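PDB 4A39: metallo-carboxypeptidase from Pseudomonas aeruginosa, which probably acts as a zinc-dependent carboxypeptidase, removing residues from the C-terminal ends of peptide chains. Local coordinates for residues A[233-243]-A[250-261]. Sequence-based numbering, arbitrary orientation.
Sequences NAAGQDLNRAW and RSPEVWFVQQEM. With GEM ((2-guanidinoethylmercapto)succinic acid), chain D.
With CG of Trp243 beside its backbone N (chi1 -68°), the indole lies against helix 252-264, and the trans chi1 of Val254 (169°) lifts CG1 over its face, a CH-pi contact 3.7 Å from the centroid of the five-membered ring. Val257 CG1 and Met261 SD meet the ring at its edge. Gln258, extended beyond CG, crosses the same indole obliquely and gives NE2 to Trp243 O at 2.9 Å; Gln179 takes the ring NE1. At the start of the helix, the Asn233 amide spends both N-H groups across the contact, in its own plane: ND2 reaches Arg250 O at 2.9 Å and the syn side of Glu253 OE1 at 3.1 Å. Its OD1 accepts from Gln237 N, so the amide is held at both ends. Gln237, bent at chi2, turns OE1 so that a lone pair meets Arg250 NE at 2.8 Å, the amide and guanidinium planes nearly perpendicular. Between these ends, Leu239 packs on Glu253 and Val254. The helix thus backs the loop that also holds one inhibitor carboxylate through Asn240 ND2 and both Arg241 terminal nitrogens, with Arg231 also bonded to the ligand: the Asn-Arg carboxylate-binding site characteristic of M14 zinc carboxypeptidases.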
loop_
_atom_site.group_PDB
_atom_site.type_symbol
_atom_site.label_atom_id
_atom_site.label_comp_id
_atom_site.label_asym_id
_atom_site.label_seq_id
_atom_site.Cartn_x
_atom_site.Cartn_y
_atom_site.Cartn_z
ATOM N N ASN A 233 -2.864 9.000 -10.484
ATOM C CA ASN A 233 -1.683 9.847 -10.413
ATOM C C ASN A 233 -2.152 11.252 -10.778
ATOM O O ASN A 233 -3.354 11.468 -10.964
ATOM C CB ASN A 233 -0.554 9.338 -11.341
ATOM C CG ASN A 233 -0.809 9.587 -12.830
ATOM O OD1 ASN A 233 -1.904 9.946 -13.251
ATOM N ND2 ASN A 233 0.229 9.369 -13.638
ATOM N N ALA A 234 -1.228 12.200 -10.869
ATOM C CA ALA A 234 -1.592 13.585 -11.159
ATOM C C ALA A 234 -2.381 13.794 -12.443
ATOM O O ALA A 234 -3.256 14.658 -12.488
ATOM C CB ALA A 234 -0.339 14.468 -11.171
ATOM N N ALA A 235 -2.086 13.010 -13.476
ATOM C CA ALA A 235 -2.777 13.147 -14.757
ATOM C C ALA A 235 -4.144 12.466 -14.778
ATOM O O ALA A 235 -4.850 12.512 -15.787
ATOM C CB ALA A 235 -1.901 12.596 -15.891
ATOM N N GLY A 236 -4.518 11.838 -13.667
ATOM C CA GLY A 236 -5.805 11.166 -13.596
ATOM C C GLY A 236 -5.816 9.733 -14.100
ATOM O O GLY A 236 -6.881 9.170 -14.353
ATOM N N GLN A 237 -4.633 9.138 -14.235
ATOM C CA GLN A 237 -4.507 7.765 -14.712
ATOM C C GLN A 237 -4.373 6.755 -13.572
ATOM O O GLN A 237 -3.648 6.998 -12.610
ATOM C CB GLN A 237 -3.280 7.655 -15.632
ATOM C CG GLN A 237 -2.941 6.243 -16.106
ATOM C CD GLN A 237 -4.036 5.636 -16.957
ATOM O OE1 GLN A 237 -4.562 6.286 -17.861
ATOM N NE2 GLN A 237 -4.381 4.381 -16.679
ATOM N N ASP A 238 -5.102 5.644 -13.671
ATOM C CA ASP A 238 -5.011 4.569 -12.681
ATOM C C ASP A 238 -3.749 3.830 -13.124
ATOM O O ASP A 238 -3.761 3.139 -14.142
ATOM C CB ASP A 238 -6.218 3.627 -12.789
ATOM C CG ASP A 238 -6.186 2.499 -11.758
ATOM O OD1 ASP A 238 -5.084 2.119 -11.307
ATOM O OD2 ASP A 238 -7.268 1.980 -11.408
ATOM N N LEU A 239 -2.663 3.980 -12.371
ATOM C CA LEU A 239 -1.407 3.346 -12.746
ATOM C C LEU A 239 -1.491 1.833 -12.896
ATOM O O LEU A 239 -0.779 1.250 -13.718
ATOM C CB LEU A 239 -0.302 3.716 -11.748
ATOM C CG LEU A 239 0.133 5.186 -11.744
ATOM C CD1 LEU A 239 1.315 5.358 -10.798
ATOM C CD2 LEU A 239 0.527 5.620 -13.149
ATOM N N ASN A 240 -2.363 1.183 -12.131
ATOM C CA ASN A 240 -2.437 -0.259 -12.272
ATOM C C ASN A 240 -3.345 -0.735 -13.397
ATOM O O ASN A 240 -3.822 -1.872 -13.389
ATOM C CB ASN A 240 -2.815 -0.935 -10.956
ATOM C CG ASN A 240 -2.268 -2.343 -10.880
ATOM O OD1 ASN A 240 -1.161 -2.607 -11.356
ATOM N ND2 ASN A 240 -3.025 -3.250 -10.287
ATOM N N ARG A 241 -3.581 0.151 -14.360
ATOM C CA ARG A 241 -4.360 -0.173 -15.550
ATOM C C ARG A 241 -3.550 0.355 -16.737
ATOM O O ARG A 241 -4.041 0.402 -17.864
ATOM C CB ARG A 241 -5.732 0.513 -15.528
ATOM C CG ARG A 241 -6.674 0.013 -14.444
ATOM C CD ARG A 241 -7.092 -1.428 -14.678
ATOM N NE ARG A 241 -8.038 -1.868 -13.656
ATOM C CZ ARG A 241 -7.702 -2.149 -12.400
ATOM N NH1 ARG A 241 -6.438 -2.050 -12.006
ATOM N NH2 ARG A 241 -8.637 -2.504 -11.526
ATOM N N ALA A 242 -2.301 0.743 -16.472
ATOM C CA ALA A 242 -1.438 1.299 -17.513
ATOM C C ALA A 242 -0.261 0.419 -17.906
ATOM O O ALA A 242 0.646 0.875 -18.602
ATOM C CB ALA A 242 -0.917 2.664 -17.073
ATOM N N TRP A 243 -0.270 -0.843 -17.494
ATOM C CA TRP A 243 0.860 -1.701 -17.817
ATOM C C TRP A 243 0.881 -2.289 -19.221
ATOM O O TRP A 243 1.938 -2.669 -19.721
ATOM C CB TRP A 243 0.994 -2.792 -16.758
ATOM C CG TRP A 243 1.410 -2.202 -15.446
ATOM C CD1 TRP A 243 0.647 -1.426 -14.618
ATOM C CD2 TRP A 243 2.715 -2.256 -14.854
ATOM N NE1 TRP A 243 1.396 -0.992 -13.551
ATOM C CE2 TRP A 243 2.668 -1.485 -13.669
ATOM C CE3 TRP A 243 3.919 -2.879 -15.209
ATOM C CZ2 TRP A 243 3.778 -1.319 -12.839
ATOM C CZ3 TRP A 243 5.026 -2.714 -14.381
ATOM C CH2 TRP A 243 4.947 -1.940 -13.211
ATOM N N ARG A 250 1.719 10.360 -19.743
ATOM C CA ARG A 250 0.591 10.152 -18.835
ATOM C C ARG A 250 0.868 9.238 -17.637
ATOM O O ARG A 250 0.315 9.448 -16.556
ATOM C CB ARG A 250 -0.604 9.622 -19.627
ATOM C CG ARG A 250 -1.886 9.501 -18.823
ATOM C CD ARG A 250 -3.012 8.931 -19.672
ATOM N NE ARG A 250 -4.261 8.823 -18.919
ATOM C CZ ARG A 250 -4.970 9.861 -18.483
ATOM N NH1 ARG A 250 -4.561 11.101 -18.725
ATOM N NH2 ARG A 250 -6.088 9.663 -17.793
ATOM N N SER A 251 1.715 8.230 -17.827
ATOM C CA SER A 251 2.035 7.308 -16.737
ATOM C C SER A 251 3.537 7.078 -16.624
ATOM O O SER A 251 4.002 5.937 -16.615
ATOM C CB SER A 251 1.309 5.975 -16.948
ATOM O OG SER A 251 1.426 5.513 -18.287
ATOM N N PRO A 252 4.314 8.168 -16.503
ATOM C CA PRO A 252 5.774 8.077 -16.395
ATOM C C PRO A 252 6.268 7.160 -15.284
ATOM O O PRO A 252 7.340 6.560 -15.391
ATOM C CB PRO A 252 6.195 9.532 -16.186
ATOM C CG PRO A 252 5.007 10.127 -15.475
ATOM C CD PRO A 252 3.856 9.546 -16.245
ATOM N N GLU A 253 5.486 7.062 -14.214
ATOM C CA GLU A 253 5.849 6.216 -13.086
ATOM C C GLU A 253 5.955 4.754 -13.522
ATOM O O GLU A 253 6.889 4.046 -13.145
ATOM C CB GLU A 253 4.808 6.360 -11.974
ATOM C CG GLU A 253 4.691 7.778 -11.419
ATOM C CD GLU A 253 3.660 8.647 -12.138
ATOM O OE1 GLU A 253 3.103 8.229 -13.180
ATOM O OE2 GLU A 253 3.407 9.766 -11.647
ATOM N N VAL A 254 4.994 4.307 -14.321
ATOM C CA VAL A 254 4.982 2.930 -14.804
ATOM C C VAL A 254 5.959 2.749 -15.965
ATOM O O VAL A 254 6.626 1.717 -16.072
ATOM C CB VAL A 254 3.552 2.522 -15.234
ATOM C CG1 VAL A 254 3.576 1.192 -15.976
ATOM C CG2 VAL A 254 2.668 2.409 -13.993
ATOM N N TRP A 255 6.048 3.756 -16.827
ATOM C CA TRP A 255 6.960 3.712 -17.968
ATOM C C TRP A 255 8.390 3.490 -17.473
ATOM O O TRP A 255 9.158 2.716 -18.057
ATOM C CB TRP A 255 6.863 5.025 -18.755
ATOM C CG TRP A 255 7.795 5.107 -19.925
ATOM C CD1 TRP A 255 9.097 5.521 -19.913
ATOM C CD2 TRP A 255 7.503 4.735 -21.274
ATOM N NE1 TRP A 255 9.634 5.430 -21.175
ATOM C CE2 TRP A 255 8.677 4.950 -22.031
ATOM C CE3 TRP A 255 6.362 4.241 -21.919
ATOM C CZ2 TRP A 255 8.743 4.685 -23.402
ATOM C CZ3 TRP A 255 6.428 3.978 -23.285
ATOM C CH2 TRP A 255 7.611 4.200 -24.010
ATOM N N PHE A 256 8.731 4.175 -16.388
ATOM C CA PHE A 256 10.048 4.080 -15.768
ATOM C C PHE A 256 10.359 2.656 -15.323
ATOM O O PHE A 256 11.386 2.088 -15.696
ATOM C CB PHE A 256 10.114 5.019 -14.556
ATOM C CG PHE A 256 11.267 4.743 -13.626
ATOM C CD1 PHE A 256 12.582 4.830 -14.071
ATOM C CD2 PHE A 256 11.033 4.411 -12.294
ATOM C CE1 PHE A 256 13.651 4.590 -13.200
ATOM C CE2 PHE A 256 12.090 4.170 -11.420
ATOM C CZ PHE A 256 13.402 4.261 -11.875
ATOM N N VAL A 257 9.471 2.079 -14.523
ATOM C CA VAL A 257 9.695 0.728 -14.023
ATOM C C VAL A 257 9.814 -0.307 -15.132
ATOM O O VAL A 257 10.693 -1.168 -15.079
ATOM C CB VAL A 257 8.586 0.309 -13.035
ATOM C CG1 VAL A 257 8.819 -1.120 -12.558
ATOM C CG2 VAL A 257 8.581 1.263 -11.848
ATOM N N GLN A 258 8.949 -0.227 -16.138
ATOM C CA GLN A 258 9.011 -1.183 -17.239
ATOM C C GLN A 258 10.338 -1.112 -17.994
ATOM O O GLN A 258 10.848 -2.134 -18.449
ATOM C CB GLN A 258 7.838 -0.980 -18.203
ATOM C CG GLN A 258 6.527 -1.564 -17.676
ATOM C CD GLN A 258 5.432 -1.638 -18.727
ATOM O OE1 GLN A 258 5.707 -1.810 -19.917
ATOM N NE2 GLN A 258 4.181 -1.536 -18.287
ATOM N N GLN A 259 10.902 0.083 -18.126
ATOM C CA GLN A 259 12.177 0.220 -18.826
ATOM C C GLN A 259 13.295 -0.453 -18.035
ATOM O O GLN A 259 14.170 -1.111 -18.607
ATOM C CB GLN A 259 12.512 1.698 -19.047
ATOM C CG GLN A 259 11.613 2.388 -20.063
ATOM C CD GLN A 259 11.751 1.804 -21.463
ATOM O OE1 GLN A 259 11.022 2.181 -22.378
ATOM N NE2 GLN A 259 12.695 0.882 -21.634
ATOM N N GLU A 260 13.264 -0.283 -16.717
ATOM C CA GLU A 260 14.275 -0.874 -15.851
ATOM C C GLU A 260 14.121 -2.391 -15.814
ATOM O O GLU A 260 15.112 -3.123 -15.756
ATOM C CB GLU A 260 14.169 -0.297 -14.435
ATOM C CG GLU A 260 14.523 1.185 -14.337
ATOM C CD GLU A 260 15.932 1.489 -14.821
ATOM O OE1 GLU A 260 16.860 0.730 -14.469
ATOM O OE2 GLU A 260 16.114 2.491 -15.545
ATOM N N MET A 261 12.881 -2.868 -15.847
ATOM C CA MET A 261 12.644 -4.308 -15.827
ATOM C C MET A 261 13.177 -4.940 -17.103
ATOM O O MET A 261 13.812 -5.991 -17.070
ATOM C CB MET A 261 11.151 -4.622 -15.696
ATOM C CG MET A 261 10.532 -4.240 -14.362
ATOM S SD MET A 261 8.797 -4.752 -14.272
ATOM C CE MET A 261 8.587 -4.925 -12.491
HETATM C C8 GEM D . -6.353 -4.338 -7.680
HETATM S S7 GEM D . -4.593 -4.818 -7.542
HETATM C C6 GEM D . -4.671 -6.549 -8.129
HETATM C C5 GEM D . -6.003 -7.255 -7.861
HETATM N N3 GEM D . -7.056 -6.714 -8.731
HETATM C C1 GEM D . -7.612 -7.499 -9.653
HETATM N N4 GEM D . -7.197 -8.757 -9.781
HETATM N N2 GEM D . -8.568 -7.034 -10.450
HETATM C C9 GEM D . -6.536 -3.134 -8.608
HETATM O O14 GEM D . -5.528 -2.711 -9.218
HETATM O O15 GEM D . -7.687 -2.660 -8.688
HETATM C C10 GEM D . -6.953 -4.054 -6.302
HETATM C C11 GEM D . -6.252 -2.886 -5.603
HETATM O O12 GEM D . -5.835 -3.078 -4.439
HETATM O O13 GEM D . -6.163 -1.818 -6.243
HETATM O O HOH W 1 1.602 11.743 -11.307
#